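Local structure of serine hydrolase CCSP0084 (Cycloclasticus sp. P1, 4I3F) at residues A[134-139]-A[233-238]; A[159-164]-A[220-225]; A[166-171]-A[213-218]. The protein is a serine hydrolase of the alpha/beta hydrolase fold that probably cleaves carbon-carbon bonds in meta-cleavage products of aromatic-compound breakdown, and ester bonds. All coordinates share one frame; numbering follows the deposited sequence.

Contact 1: A[134-139]-A[233-238]; sequences LLNRHP and DDELNN. With NA (sodium ion), chain D.
Asn136 and Glu235 make the one direct contact between the last turn of helix 126-137 and the short helix 233-237. Their polar bond is marginal: Asn136 ND2 lies 3.4 Å from Glu235 OE2 with an N-H...O angle of 131°, so it counts as weak. The amide and carboxylate planes stand 77° apart. The van der Waals part is also slight, with Asn136 OD1 resting 3.7 Å from Glu235 CG. Because CG of Asn136 is anti to its own backbone N (chi1 -178°), the amide reaches out of its helix toward 233-238. The other carboxylate oxygen, Glu235 OE1, accepts from the backbone N of Ser232, as in a capping box, at the start of helix 233-237.

Water carries more of the join. One molecule sits 2.6 Å from Asn136 OD1 and also bonds Glu235 O at 2.7 Å; a second bridges Leu135 O (2.8 Å) and Asn238 O. With an alanine in place of Asn136, Glu235 OE2 would probably lose its amide partner and the first water one of its anchors. Within 233-238, Asn238 ND2 donates to Asp234 O over 2.7 Å, tying the residue just past the helix back to its last turn.

Metal coordination forms a separate group. His138, the first residue beyond helix 126-137, binds a sodium ion through ND1 at 2.5 Å, with the ion in the plane of the imidazole at its edge; Glu140 and two waters are further ligands. Arg137 instead pairs with Asp101 on helix 96-113.

One weak amide-to-carboxylate hydrogen bond and two water bridges imply a hydrated surface seam, in which solvent rather than apolar packing links the two helices.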
ATOM      1  N   LEU A 134       2.724  -1.179 -11.827  1.00 12.30           N
ATOM      2  CA  LEU A 134       1.971  -0.211 -12.621  1.00  9.99           C
ATOM      3  C   LEU A 134       2.903   0.681 -13.441  1.00 13.23           C
ATOM      4  O   LEU A 134       2.641   0.943 -14.615  1.00 12.65           O
ATOM      5  CB  LEU A 134       1.069   0.643 -11.729  1.00 10.26           C
ATOM      6  CG  LEU A 134      -0.295   0.024 -11.403  1.00  8.97           C
ATOM      7  CD1 LEU A 134      -0.917   0.728 -10.188  1.00 10.49           C
ATOM      8  CD2 LEU A 134      -1.223   0.116 -12.607  1.00 12.37           C
ATOM      9  N   LEU A 135       3.992   1.148 -12.831  1.00 12.20           N
ATOM     10  CA  LEU A 135       4.942   1.999 -13.545  1.00 10.19           C
ATOM     11  C   LEU A 135       5.631   1.222 -14.660  1.00 13.44           C
ATOM     12  O   LEU A 135       5.958   1.779 -15.712  1.00 15.33           O
ATOM     13  CB  LEU A 135       6.001   2.563 -12.584  1.00 10.31           C
ATOM     14  CG  LEU A 135       5.473   3.360 -11.392  1.00 13.21           C
ATOM     15  CD1 LEU A 135       6.622   3.807 -10.507  1.00 13.39           C
ATOM     16  CD2 LEU A 135       4.674   4.559 -11.854  1.00 11.35           C
ATOM     17  N   ASN A 136       5.846  -0.070 -14.434  1.00 14.48           N
ATOM     18  CA  ASN A 136       6.494  -0.913 -15.427  1.00 13.21           C
ATOM     19  C   ASN A 136       5.571  -1.208 -16.594  1.00 17.03           C
ATOM     20  O   ASN A 136       5.988  -1.156 -17.755  1.00 16.94           O
ATOM     21  CB  ASN A 136       6.929  -2.234 -14.786  1.00 15.25           C
ATOM     22  CG  ASN A 136       7.659  -3.145 -15.760  1.00 18.12           C
ATOM     23  OD1 ASN A 136       8.589  -2.724 -16.465  1.00 18.33           O
ATOM     24  ND2 ASN A 136       7.228  -4.401 -15.824  1.00 17.93           N
ATOM     25  N   ARG A 137       4.316  -1.522 -16.283  1.00 14.51           N
ATOM     26  CA  ARG A 137       3.380  -2.008 -17.304  1.00 15.12           C
ATOM     27  C   ARG A 137       2.619  -0.894 -18.011  1.00 14.39           C
ATOM     28  O   ARG A 137       2.304  -1.016 -19.198  1.00 16.10           O
ATOM     29  CB  ARG A 137       2.386  -3.000 -16.687  1.00 14.21           C
ATOM     30  CG  ARG A 137       3.021  -4.315 -16.249  1.00 18.49           C
ATOM     31  CD  ARG A 137       2.012  -5.250 -15.611  1.00 18.27           C
ATOM     32  NE  ARG A 137       2.662  -6.209 -14.722  1.00 22.09           N
ATOM     33  CZ  ARG A 137       2.043  -7.233 -14.148  1.00 26.67           C
ATOM     34  NH1 ARG A 137       0.753  -7.446 -14.378  1.00 21.89           N
ATOM     35  NH2 ARG A 137       2.719  -8.049 -13.351  1.00 22.56           N
ATOM     36  N   HIS A 138       2.338   0.186 -17.283  1.00 16.69           N
ATOM     37  CA  HIS A 138       1.538   1.292 -17.808  1.00 13.72           C
ATOM     38  C   HIS A 138       2.169   2.638 -17.468  1.00 15.77           C
ATOM     39  O   HIS A 138       1.524   3.480 -16.832  1.00 15.08           O
ATOM     40  CB  HIS A 138       0.144   1.234 -17.188  1.00 15.35           C
ATOM     41  CG  HIS A 138      -0.571  -0.062 -17.436  1.00 15.87           C
ATOM     42  ND1 HIS A 138      -1.223  -0.337 -18.618  1.00 22.67           N
ATOM     43  CD2 HIS A 138      -0.734  -1.153 -16.652  1.00 14.66           C
ATOM     44  CE1 HIS A 138      -1.757  -1.545 -18.553  1.00 21.42           C
ATOM     45  NE2 HIS A 138      -1.475  -2.062 -17.370  1.00 18.95           N
ATOM     46  N   PRO A 139       3.424   2.857 -17.901  1.00 17.32           N
ATOM     47  CA  PRO A 139       4.161   4.041 -17.442  1.00 14.87           C
ATOM     48  C   PRO A 139       3.494   5.366 -17.822  1.00 16.39           C
ATOM     49  O   PRO A 139       3.652   6.348 -17.091  1.00 16.71           O
ATOM     50  CB  PRO A 139       5.516   3.907 -18.153  1.00 14.52           C
ATOM     51  CG  PRO A 139       5.253   3.026 -19.336  1.00 18.71           C
ATOM     52  CD  PRO A 139       4.208   2.059 -18.862  1.00 17.96           C
ATOM     53  N   ASP A 233      16.202  -6.376 -12.938  1.00 19.95           N
ATOM     54  CA  ASP A 233      16.986  -5.147 -12.943  1.00 18.73           C
ATOM     55  C   ASP A 233      16.644  -4.290 -14.158  1.00 16.12           C
ATOM     56  O   ASP A 233      16.509  -3.069 -14.037  1.00 20.66           O
ATOM     57  CB  ASP A 233      18.489  -5.442 -12.909  1.00 22.25           C
ATOM     58  CG  ASP A 233      18.945  -6.018 -11.585  1.00 27.96           C
ATOM     59  OD1 ASP A 233      18.149  -6.022 -10.628  1.00 21.46           O
ATOM     60  OD2 ASP A 233      20.113  -6.461 -11.501  1.00 34.76           O
ATOM     61  N   ASP A 234      16.480  -4.930 -15.316  1.00 17.58           N
ATOM     62  CA  ASP A 234      16.135  -4.205 -16.535  1.00 19.62           C
ATOM     63  C   ASP A 234      14.812  -3.461 -16.371  1.00 18.91           C
ATOM     64  O   ASP A 234      14.712  -2.289 -16.732  1.00 21.19           O
ATOM     65  CB  ASP A 234      16.085  -5.143 -17.748  1.00 22.77           C
ATOM     66  CG  ASP A 234      17.469  -5.538 -18.240  1.00 35.42           C
ATOM     67  OD1 ASP A 234      18.455  -4.871 -17.854  1.00 38.44           O
ATOM     68  OD2 ASP A 234      17.572  -6.509 -19.025  1.00 39.53           O
ATOM     69  N   GLU A 235      13.806  -4.143 -15.821  1.00 19.05           N
ATOM     70  CA  GLU A 235      12.507  -3.518 -15.554  1.00 19.27           C
ATOM     71  C   GLU A 235      12.646  -2.311 -14.629  1.00 16.52           C
ATOM     72  O   GLU A 235      12.106  -1.238 -14.904  1.00 18.35           O
ATOM     73  CB  GLU A 235      11.532  -4.537 -14.957  1.00 18.72           C
ATOM     74  CG  GLU A 235      11.014  -5.537 -15.989  1.00 20.87           C
ATOM     75  CD  GLU A 235      10.199  -6.660 -15.375  1.00 26.29           C
ATOM     76  OE1 GLU A 235      10.538  -7.108 -14.264  1.00 27.36           O
ATOM     77  OE2 GLU A 235       9.223  -7.098 -16.016  1.00 26.52           O
ATOM     78  N   LEU A 236      13.365  -2.492 -13.527  1.00 13.60           N
ATOM     79  CA  LEU A 236      13.574  -1.403 -12.578  1.00 12.51           C
ATOM     80  C   LEU A 236      14.368  -0.264 -13.206  1.00 13.45           C
ATOM     81  O   LEU A 236      14.043   0.901 -12.978  1.00 16.18           O
ATOM     82  CB  LEU A 236      14.275  -1.908 -11.317  1.00 14.76           C
ATOM     83  CG  LEU A 236      13.461  -2.839 -10.429  1.00 14.91           C
ATOM     84  CD1 LEU A 236      14.358  -3.500  -9.381  1.00 13.52           C
ATOM     85  CD2 LEU A 236      12.343  -2.057  -9.758  1.00 12.84           C
ATOM     86  N   ASN A 237      15.407  -0.599 -13.978  1.00 15.43           N
ATOM     87  CA  ASN A 237      16.243   0.412 -14.626  1.00 14.09           C
ATOM     88  C   ASN A 237      15.424   1.269 -15.582  1.00 20.47           C
ATOM     89  O   ASN A 237      15.766   2.425 -15.851  1.00 20.05           O
ATOM     90  CB  ASN A 237      17.370  -0.220 -15.453  1.00 15.44           C
ATOM     91  CG  ASN A 237      18.451  -0.902 -14.615  1.00 26.47           C
ATOM     92  OD1 ASN A 237      19.253  -1.667 -15.159  1.00 24.45           O
ATOM     93  ND2 ASN A 237      18.476  -0.648 -13.310  1.00 21.01           N
ATOM     94  N   ASN A 238      14.355   0.682 -16.115  1.00 19.61           N
ATOM     95  CA  ASN A 238      13.538   1.353 -17.116  1.00 21.18           C
ATOM     96  C   ASN A 238      12.274   2.003 -16.559  1.00 19.14           C
ATOM     97  O   ASN A 238      11.455   2.524 -17.310  1.00 20.53           O
ATOM     98  CB  ASN A 238      13.234   0.405 -18.276  1.00 26.31           C
ATOM     99  CG  ASN A 238      14.427   0.233 -19.199  1.00 29.35           C
ATOM    100  OD1 ASN A 238      14.693   1.085 -20.047  1.00 33.87           O
ATOM    101  ND2 ASN A 238      15.170  -0.857 -19.021  1.00 31.22           N
TER
HETATM  102 NA    NA D 303      -1.043   1.047 -20.734  1.00 47.44          NA
HETATM  103  O   HOH W   1       8.400   1.962 -17.013  1.00 19.78           O
HETATM  104  O   HOH W   2      10.127  -0.583 -16.564  1.00 18.32           O
HETATM  105  O   HOH W   3      -2.337  -0.383 -22.687  1.00 44.19           O
HETATM  106  O   HOH W   4      -3.387   2.452 -19.927  1.00 30.11           O

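Contact 2: A[159-164]-A[220-225]; sequences EGLTKG and GGTKKG
Thr162 and Thr222 meet where helix 159-165 passes the start of helix 222-229, their CA atoms only 5.9 Å apart. The two side chains cross at about a right angle. Thr222 points toward its partner, and Thr222 OG1 lies 3.6 Å from Thr162 CA, so an oxygen rests against the backbone of the opposing helix. The hydroxyls themselves do not bond, since Thr162 OG1 and Thr222 OG1 are 4.0 Å apart and each is engaged elsewhere: Thr162 OG1 with Thr158 O one turn earlier, Thr222 OG1 with the carboxylate of Glu166. In Thr162 the hydroxyl stands beside the backbone N (chi1 -63°), the setting from which it can reach back to that carbonyl. Pro157 touches both threonines.

The methyl of Thr222 reaches Leu161: Thr222 CG2 is 4.2 Å from Leu161 CD2, a loose apolar contact beside the threonine crossing. Both helices belong to the helical cap that alpha/beta hydrolases of this kind insert between strands of the central sheet, here between strands 142-148 and 243-248. Leu161 also lies near, without touching, the GxSxG sequence of Gly123, Ser125 and Gly127, probably the nucleophile elbow, which places this part of the cap over the likely active-site region.

Just before Thr222 the backbone takes a shape suited to glycine. Gly221 occupies the N-cap at phi 100° and psi 172°, where a CB would press on the carbonyl oxygen of Gly220. Gly225 N then closes the first turn on Gly221 O at 3.1 Å. On helix 159-165, the CB of Lys163 points away from 220-225; Lys163 NZ forms a salt bridge with Glu159 OE1 at 2.6 Å, meeting the lone pair of OE1 that is anti to the other carboxylate oxygen.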
ATOM      1  N   GLU A 159      10.053 -12.126  10.215  1.00 15.16           N
ATOM      2  CA  GLU A 159       9.109 -12.614  11.214  1.00 16.22           C
ATOM      3  C   GLU A 159       7.772 -11.904  11.022  1.00 13.32           C
ATOM      4  O   GLU A 159       6.706 -12.530  11.035  1.00 14.42           O
ATOM      5  CB  GLU A 159       9.648 -12.352  12.627  1.00 18.23           C
ATOM      6  CG  GLU A 159       8.724 -12.828  13.756  1.00 13.24           C
ATOM      7  CD  GLU A 159       9.341 -12.675  15.132  1.00 18.66           C
ATOM      8  OE1 GLU A 159       8.766 -13.216  16.104  1.00 22.66           O
ATOM      9  OE2 GLU A 159      10.406 -12.027  15.246  1.00 18.75           O
ATOM     10  N   GLY A 160       7.844 -10.594  10.818  1.00 14.56           N
ATOM     11  CA  GLY A 160       6.657  -9.774  10.654  1.00 16.97           C
ATOM     12  C   GLY A 160       5.825 -10.137   9.442  1.00 18.17           C
ATOM     13  O   GLY A 160       4.607 -10.328   9.551  1.00 13.95           O
ATOM     14  N   LEU A 161       6.464 -10.242   8.278  1.00 14.60           N
ATOM     15  CA  LEU A 161       5.695 -10.495   7.073  1.00 12.14           C
ATOM     16  C   LEU A 161       5.123 -11.901   7.094  1.00 15.19           C
ATOM     17  O   LEU A 161       4.032 -12.139   6.577  1.00 17.28           O
ATOM     18  CB  LEU A 161       6.519 -10.233   5.808  1.00 11.17           C
ATOM     19  CG  LEU A 161       5.679 -10.054   4.535  1.00 14.03           C
ATOM     20  CD1 LEU A 161       4.731  -8.861   4.638  1.00 16.33           C
ATOM     21  CD2 LEU A 161       6.562  -9.930   3.305  1.00 16.72           C
ATOM     22  N   THR A 162       5.848 -12.828   7.711  1.00 14.15           N
ATOM     23  CA  THR A 162       5.365 -14.195   7.829  1.00 15.24           C
ATOM     24  C   THR A 162       4.118 -14.244   8.705  1.00 17.74           C
ATOM     25  O   THR A 162       3.117 -14.874   8.340  1.00 18.83           O
ATOM     26  CB  THR A 162       6.435 -15.123   8.394  1.00 20.11           C
ATOM     27  OG1 THR A 162       7.546 -15.160   7.486  1.00 18.13           O
ATOM     28  CG2 THR A 162       5.881 -16.534   8.564  1.00 20.92           C
ATOM     29  N   LYS A 163       4.171 -13.577   9.857  1.00 15.19           N
ATOM     30  CA  LYS A 163       3.035 -13.603  10.778  1.00 19.79           C
ATOM     31  C   LYS A 163       1.839 -12.854  10.193  1.00 13.73           C
ATOM     32  O   LYS A 163       0.681 -13.187  10.490  1.00 18.55           O
ATOM     33  CB  LYS A 163       3.426 -13.053  12.155  1.00 12.50           C
ATOM     34  CG  LYS A 163       4.182 -14.080  13.008  1.00 13.82           C
ATOM     35  CD  LYS A 163       4.877 -13.459  14.225  1.00 16.83           C
ATOM     36  CE  LYS A 163       5.571 -14.545  15.047  1.00 16.03           C
ATOM     37  NZ  LYS A 163       6.274 -14.004  16.252  1.00 18.22           N
ATOM     38  N   GLY A 164       2.116 -11.854   9.364  1.00 12.15           N
ATOM     39  CA  GLY A 164       1.065 -11.105   8.690  1.00 15.49           C
ATOM     40  C   GLY A 164       0.386 -11.881   7.570  1.00 22.29           C
ATOM     41  O   GLY A 164      -0.829 -12.104   7.595  1.00 17.03           O
ATOM     42  N   GLY A 220       0.702 -19.402  -1.775  1.00 24.86           N
ATOM     43  CA  GLY A 220       1.964 -20.048  -2.083  1.00 27.69           C
ATOM     44  C   GLY A 220       2.959 -19.919  -0.948  1.00 27.13           C
ATOM     45  O   GLY A 220       4.045 -20.499  -0.995  1.00 34.39           O
ATOM     46  N   GLY A 221       2.590 -19.153   0.074  1.00 25.93           N
ATOM     47  CA  GLY A 221       3.473 -18.922   1.205  1.00 31.55           C
ATOM     48  C   GLY A 221       4.168 -17.580   1.104  1.00 24.32           C
ATOM     49  O   GLY A 221       4.082 -16.919   0.070  1.00 25.16           O
ATOM     50  N   THR A 222       4.868 -17.180   2.166  1.00 21.00           N
ATOM     51  CA  THR A 222       5.503 -15.859   2.209  1.00 15.39           C
ATOM     52  C   THR A 222       6.620 -15.699   1.175  1.00 17.29           C
ATOM     53  O   THR A 222       6.693 -14.677   0.496  1.00 18.26           O
ATOM     54  CB  THR A 222       6.004 -15.502   3.634  1.00 17.53           C
ATOM     55  OG1 THR A 222       4.886 -15.458   4.534  1.00 21.92           O
ATOM     56  CG2 THR A 222       6.681 -14.141   3.651  1.00 18.17           C
ATOM     57  N   LYS A 223       7.484 -16.704   1.044  1.00 20.96           N
ATOM     58  CA  LYS A 223       8.589 -16.605   0.087  1.00 20.36           C
ATOM     59  C   LYS A 223       8.094 -16.452  -1.355  1.00 22.04           C
ATOM     60  O   LYS A 223       8.562 -15.578  -2.086  1.00 21.74           O
ATOM     61  CB  LYS A 223       9.542 -17.795   0.212  1.00 26.39           C
ATOM     62  CG  LYS A 223      10.602 -17.834  -0.877  1.00 33.19           C
ATOM     63  CD  LYS A 223      11.696 -18.847  -0.578  1.00 36.49           C
ATOM     64  CE  LYS A 223      12.526 -19.122  -1.824  1.00 38.48           C
ATOM     65  NZ  LYS A 223      12.949 -17.864  -2.512  1.00 39.99           N
ATOM     66  N   LYS A 224       7.138 -17.283  -1.762  1.00 22.63           N
ATOM     67  CA  LYS A 224       6.596 -17.162  -3.112  1.00 17.09           C
ATOM     68  C   LYS A 224       5.891 -15.820  -3.327  1.00 16.31           C
ATOM     69  O   LYS A 224       5.912 -15.270  -4.436  1.00 19.24           O
ATOM     70  CB  LYS A 224       5.663 -18.324  -3.442  1.00 27.18           C
ATOM     71  CG  LYS A 224       6.395 -19.612  -3.757  1.00 36.40           C
ATOM     72  CD  LYS A 224       5.624 -20.434  -4.776  1.00 39.42           C
ATOM     73  CE  LYS A 224       6.513 -21.474  -5.453  1.00 51.13           C
ATOM     74  NZ  LYS A 224       6.599 -22.740  -4.675  1.00 52.90           N
ATOM     75  N   GLY A 225       5.281 -15.291  -2.268  1.00 19.57           N
ATOM     76  CA  GLY A 225       4.637 -13.987  -2.331  1.00 15.64           C
ATOM     77  C   GLY A 225       5.645 -12.864  -2.531  1.00 15.26           C
ATOM     78  O   GLY A 225       5.457 -11.984  -3.379  1.00 16.16           O
TER

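Contact 3: A[166-171]-A[213-218]; sequences EFYKDP and QFEAMF
Tyr168 and Glu215 are the closest backbone pair, 7.0 Å between their CA atoms, where the 3-10 turn 167-169 runs beside the closing turns of helix 208-217. Both belong to the helical cap of the alpha/beta hydrolase fold, the turn linking helix 159-165 to helix 173-182.

Tyr168 carries the contact on two sides. One is aromatic: Tyr168 CE2 is 3.5 Å from Phe214 CD2, which approaches the tyrosine at its edge, near the ring plane. Relative to the Phe214 ring the same approach is oblique, with ring planes 67° apart and centroids separated by 5.6 Å. With chi1 at -173°, the ring of Phe214 extends opposite its own nitrogen, across to the 3-10 turn. On a face of Phe214, Phe218 CE2 stands 3.9 Å above the plane toward the rim, one turn further along the chain. A face of Tyr168 is taken by its neighbour Phe167, whose CD2 lies 3.7 Å above the ring centre.

The other side is mixed. Glu215 runs extended past the tyrosine at about a right angle, laying its CG 3.8 Å from Tyr168 CB. Its carboxylate plane stands 79° from the phenol ring, and Glu215 OE1 comes within 3.4 Å of Tyr168 CB without a bond to it. That oxygen is held by a salt bridge to Arg211 in the preceding turn of the same helix, which probably fixes the carboxylate beside the tyrosine. The buried phenol is satisfied too, its OH bonded to Val205 O.

A further charged pair stays within 166-171: Lys169 NZ reaches Glu166 OE1 at 3.3 Å, a weak hydrogen bond within a salt bridge.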
ATOM      1  N   GLU A 166       0.559 -14.966   6.817  1.00 17.35           N
ATOM      2  CA  GLU A 166       0.106 -16.298   7.203  1.00 20.10           C
ATOM      3  C   GLU A 166      -0.701 -16.257   8.501  1.00 19.72           C
ATOM      4  O   GLU A 166      -0.827 -17.262   9.181  1.00 19.71           O
ATOM      5  CB  GLU A 166       1.304 -17.255   7.320  1.00 20.88           C
ATOM      6  CG  GLU A 166       2.194 -17.265   6.068  1.00 27.77           C
ATOM      7  CD  GLU A 166       3.327 -18.278   6.138  1.00 33.97           C
ATOM      8  OE1 GLU A 166       3.282 -19.174   7.007  1.00 28.61           O
ATOM      9  OE2 GLU A 166       4.267 -18.172   5.319  1.00 32.40           O
ATOM     10  N   PHE A 167      -1.237 -15.081   8.827  1.00 16.19           N
ATOM     11  CA  PHE A 167      -2.100 -14.887   9.994  1.00 18.67           C
ATOM     12  C   PHE A 167      -3.211 -15.929  10.127  1.00 19.32           C
ATOM     13  O   PHE A 167      -3.452 -16.457  11.210  1.00 17.99           O
ATOM     14  CB  PHE A 167      -2.719 -13.474   9.944  1.00 16.46           C
ATOM     15  CG  PHE A 167      -3.809 -13.239  10.967  1.00 21.54           C
ATOM     16  CD1 PHE A 167      -3.492 -12.887  12.277  1.00 17.85           C
ATOM     17  CD2 PHE A 167      -5.148 -13.343  10.611  1.00 19.11           C
ATOM     18  CE1 PHE A 167      -4.492 -12.669  13.216  1.00 19.24           C
ATOM     19  CE2 PHE A 167      -6.152 -13.127  11.540  1.00 24.58           C
ATOM     20  CZ  PHE A 167      -5.829 -12.786  12.844  1.00 21.24           C
ATOM     21  N   TYR A 168      -3.896 -16.233   9.031  1.00 18.20           N
ATOM     22  CA  TYR A 168      -5.068 -17.101   9.132  1.00 22.29           C
ATOM     23  C   TYR A 168      -4.768 -18.586   9.371  1.00 24.94           C
ATOM     24  O   TYR A 168      -5.691 -19.390   9.496  1.00 21.95           O
ATOM     25  CB  TYR A 168      -5.987 -16.925   7.928  1.00 20.33           C
ATOM     26  CG  TYR A 168      -6.684 -15.581   7.875  1.00 22.59           C
ATOM     27  CD1 TYR A 168      -7.745 -15.285   8.724  1.00 21.75           C
ATOM     28  CD2 TYR A 168      -6.294 -14.617   6.959  1.00 19.65           C
ATOM     29  CE1 TYR A 168      -8.387 -14.058   8.668  1.00 22.29           C
ATOM     30  CE2 TYR A 168      -6.930 -13.394   6.894  1.00 23.04           C
ATOM     31  CZ  TYR A 168      -7.980 -13.122   7.744  1.00 22.51           C
ATOM     32  OH  TYR A 168      -8.612 -11.899   7.668  1.00 22.40           O
ATOM     33  N   LYS A 169      -3.490 -18.949   9.451  1.00 22.62           N
ATOM     34  CA  LYS A 169      -3.121 -20.283   9.915  1.00 25.67           C
ATOM     35  C   LYS A 169      -3.476 -20.440  11.393  1.00 28.55           C
ATOM     36  O   LYS A 169      -3.790 -21.541  11.859  1.00 29.98           O
ATOM     37  CB  LYS A 169      -1.625 -20.531   9.724  1.00 29.43           C
ATOM     38  CG  LYS A 169      -1.194 -20.734   8.281  1.00 36.42           C
ATOM     39  CD  LYS A 169       0.297 -21.042   8.202  1.00 40.81           C
ATOM     40  CE  LYS A 169       0.739 -21.314   6.770  1.00 43.61           C
ATOM     41  NZ  LYS A 169       0.395 -20.180   5.867  1.00 43.91           N
ATOM     42  N   ASP A 170      -3.407 -19.331  12.125  1.00 27.62           N
ATOM     43  CA  ASP A 170      -3.688 -19.312  13.560  1.00 25.71           C
ATOM     44  C   ASP A 170      -4.275 -17.965  13.966  1.00 23.97           C
ATOM     45  O   ASP A 170      -3.623 -17.205  14.679  1.00 22.98           O
ATOM     46  CB  ASP A 170      -2.392 -19.511  14.347  1.00 36.01           C
ATOM     47  CG  ASP A 170      -2.050 -20.965  14.550  1.00 49.18           C
ATOM     48  OD1 ASP A 170      -2.503 -21.538  15.565  1.00 54.86           O
ATOM     49  OD2 ASP A 170      -1.340 -21.541  13.699  1.00 47.42           O
ATOM     50  N   PRO A 171      -5.505 -17.663  13.520  1.00 21.78           N
ATOM     51  CA  PRO A 171      -6.080 -16.338  13.786  1.00 29.36           C
ATOM     52  C   PRO A 171      -6.618 -16.180  15.212  1.00 27.96           C
ATOM     53  O   PRO A 171      -7.198 -17.119  15.770  1.00 24.85           O
ATOM     54  CB  PRO A 171      -7.231 -16.262  12.778  1.00 22.59           C
ATOM     55  CG  PRO A 171      -7.691 -17.695  12.644  1.00 23.95           C
ATOM     56  CD  PRO A 171      -6.434 -18.530  12.762  1.00 23.50           C
ATOM     57  N   GLN A 213     -10.317 -14.385   0.673  1.00 18.88           N
ATOM     58  CA  GLN A 213      -9.517 -13.823  -0.401  1.00 16.44           C
ATOM     59  C   GLN A 213      -8.085 -13.489   0.044  1.00 15.61           C
ATOM     60  O   GLN A 213      -7.153 -13.610  -0.745  1.00 16.76           O
ATOM     61  CB  GLN A 213     -10.254 -12.654  -1.059  1.00 16.21           C
ATOM     62  CG  GLN A 213     -11.671 -13.068  -1.471  1.00 17.92           C
ATOM     63  CD  GLN A 213     -12.250 -12.238  -2.600  1.00 17.62           C
ATOM     64  OE1 GLN A 213     -11.637 -11.277  -3.061  1.00 16.65           O
ATOM     65  NE2 GLN A 213     -13.447 -12.612  -3.050  1.00 18.50           N
ATOM     66  N   PHE A 214      -7.894 -13.115   1.311  1.00 16.96           N
ATOM     67  CA  PHE A 214      -6.544 -12.863   1.823  1.00 15.17           C
ATOM     68  C   PHE A 214      -5.745 -14.164   1.806  1.00 14.81           C
ATOM     69  O   PHE A 214      -4.564 -14.176   1.450  1.00 18.13           O
ATOM     70  CB  PHE A 214      -6.607 -12.304   3.254  1.00 13.90           C
ATOM     71  CG  PHE A 214      -5.270 -11.850   3.801  1.00 14.72           C
ATOM     72  CD1 PHE A 214      -4.849 -10.540   3.630  1.00 15.85           C
ATOM     73  CD2 PHE A 214      -4.451 -12.728   4.495  1.00 16.14           C
ATOM     74  CE1 PHE A 214      -3.623 -10.117   4.135  1.00 20.12           C
ATOM     75  CE2 PHE A 214      -3.224 -12.317   4.995  1.00 18.82           C
ATOM     76  CZ  PHE A 214      -2.810 -11.016   4.818  1.00 17.10           C
ATOM     77  N   GLU A 215      -6.388 -15.257   2.200  1.00 15.80           N
ATOM     78  CA  GLU A 215      -5.740 -16.565   2.177  1.00 17.78           C
ATOM     79  C   GLU A 215      -5.321 -16.950   0.760  1.00 18.30           C
ATOM     80  O   GLU A 215      -4.291 -17.592   0.556  1.00 20.98           O
ATOM     81  CB  GLU A 215      -6.670 -17.638   2.757  1.00 21.95           C
ATOM     82  CG  GLU A 215      -6.949 -17.479   4.248  1.00 22.33           C
ATOM     83  CD  GLU A 215      -7.919 -18.531   4.777  1.00 32.88           C
ATOM     84  OE1 GLU A 215      -7.709 -19.013   5.906  1.00 32.17           O
ATOM     85  OE2 GLU A 215      -8.894 -18.866   4.073  1.00 32.99           O
ATOM     86  N   ALA A 216      -6.126 -16.548  -0.217  1.00 20.01           N
ATOM     87  CA  ALA A 216      -5.863 -16.901  -1.606  1.00 22.43           C
ATOM     88  C   ALA A 216      -4.708 -16.097  -2.207  1.00 18.58           C
ATOM     89  O   ALA A 216      -4.004 -16.590  -3.096  1.00 18.71           O
ATOM     90  CB  ALA A 216      -7.125 -16.744  -2.440  1.00 21.52           C
ATOM     91  N   MET A 217      -4.520 -14.868  -1.726  1.00 19.10           N
ATOM     92  CA  MET A 217      -3.464 -13.989  -2.227  1.00 19.54           C
ATOM     93  C   MET A 217      -2.073 -14.518  -1.971  1.00 21.83           C
ATOM     94  O   MET A 217      -1.164 -14.307  -2.779  1.00 16.61           O
ATOM     95  CB  MET A 217      -3.521 -12.644  -1.529  1.00 19.72           C
ATOM     96  CG  MET A 217      -4.720 -11.845  -1.836  1.00 15.43           C
ATOM     97  SD  MET A 217      -4.808 -10.470  -0.690  1.00 15.68           S
ATOM     98  CE  MET A 217      -6.472  -9.939  -1.100  1.00 15.66           C
ATOM     99  N   PHE A 218      -1.895 -15.153  -0.818  1.00 17.07           N
ATOM    100  CA  PHE A 218      -0.574 -15.578  -0.394  1.00 19.00           C
ATOM    101  C   PHE A 218      -0.559 -17.073  -0.125  1.00 24.75           C
ATOM    102  O   PHE A 218       0.174 -17.553   0.740  1.00 27.38           O
ATOM    103  CB  PHE A 218      -0.124 -14.762   0.823  1.00 23.65           C
ATOM    104  CG  PHE A 218      -0.237 -13.270   0.613  1.00 17.49           C
ATOM    105  CD1 PHE A 218       0.590 -12.629  -0.298  1.00 15.47           C
ATOM    106  CD2 PHE A 218      -1.195 -12.526   1.290  1.00 17.14           C
ATOM    107  CE1 PHE A 218       0.485 -11.264  -0.519  1.00 18.95           C
ATOM    108  CE2 PHE A 218      -1.304 -11.154   1.085  1.00 16.53           C
ATOM    109  CZ  PHE A 218      -0.463 -10.525   0.176  1.00 19.33           C
TER

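Contacts 2 and 3 are buried and close, with centres about 10 Å apart; contact 1 lies at the surface, its centre about 24 Å from that of contact 2 and 29 Å from that of contact 3. Contacts 2 and 3 share successive pieces of the helical cap, and the hydrogen bond from Thr222 to Glu166 joins them directly. Contact 1 instead joins a helix packed on the central sheet to helix 233-237, which follows helix 222-229 of contact 2. Chemistry tracks location: water and a weak amide-carboxylate bond at the surface, threonine against helix backbone in contact 2, aromatic rings in contact 3.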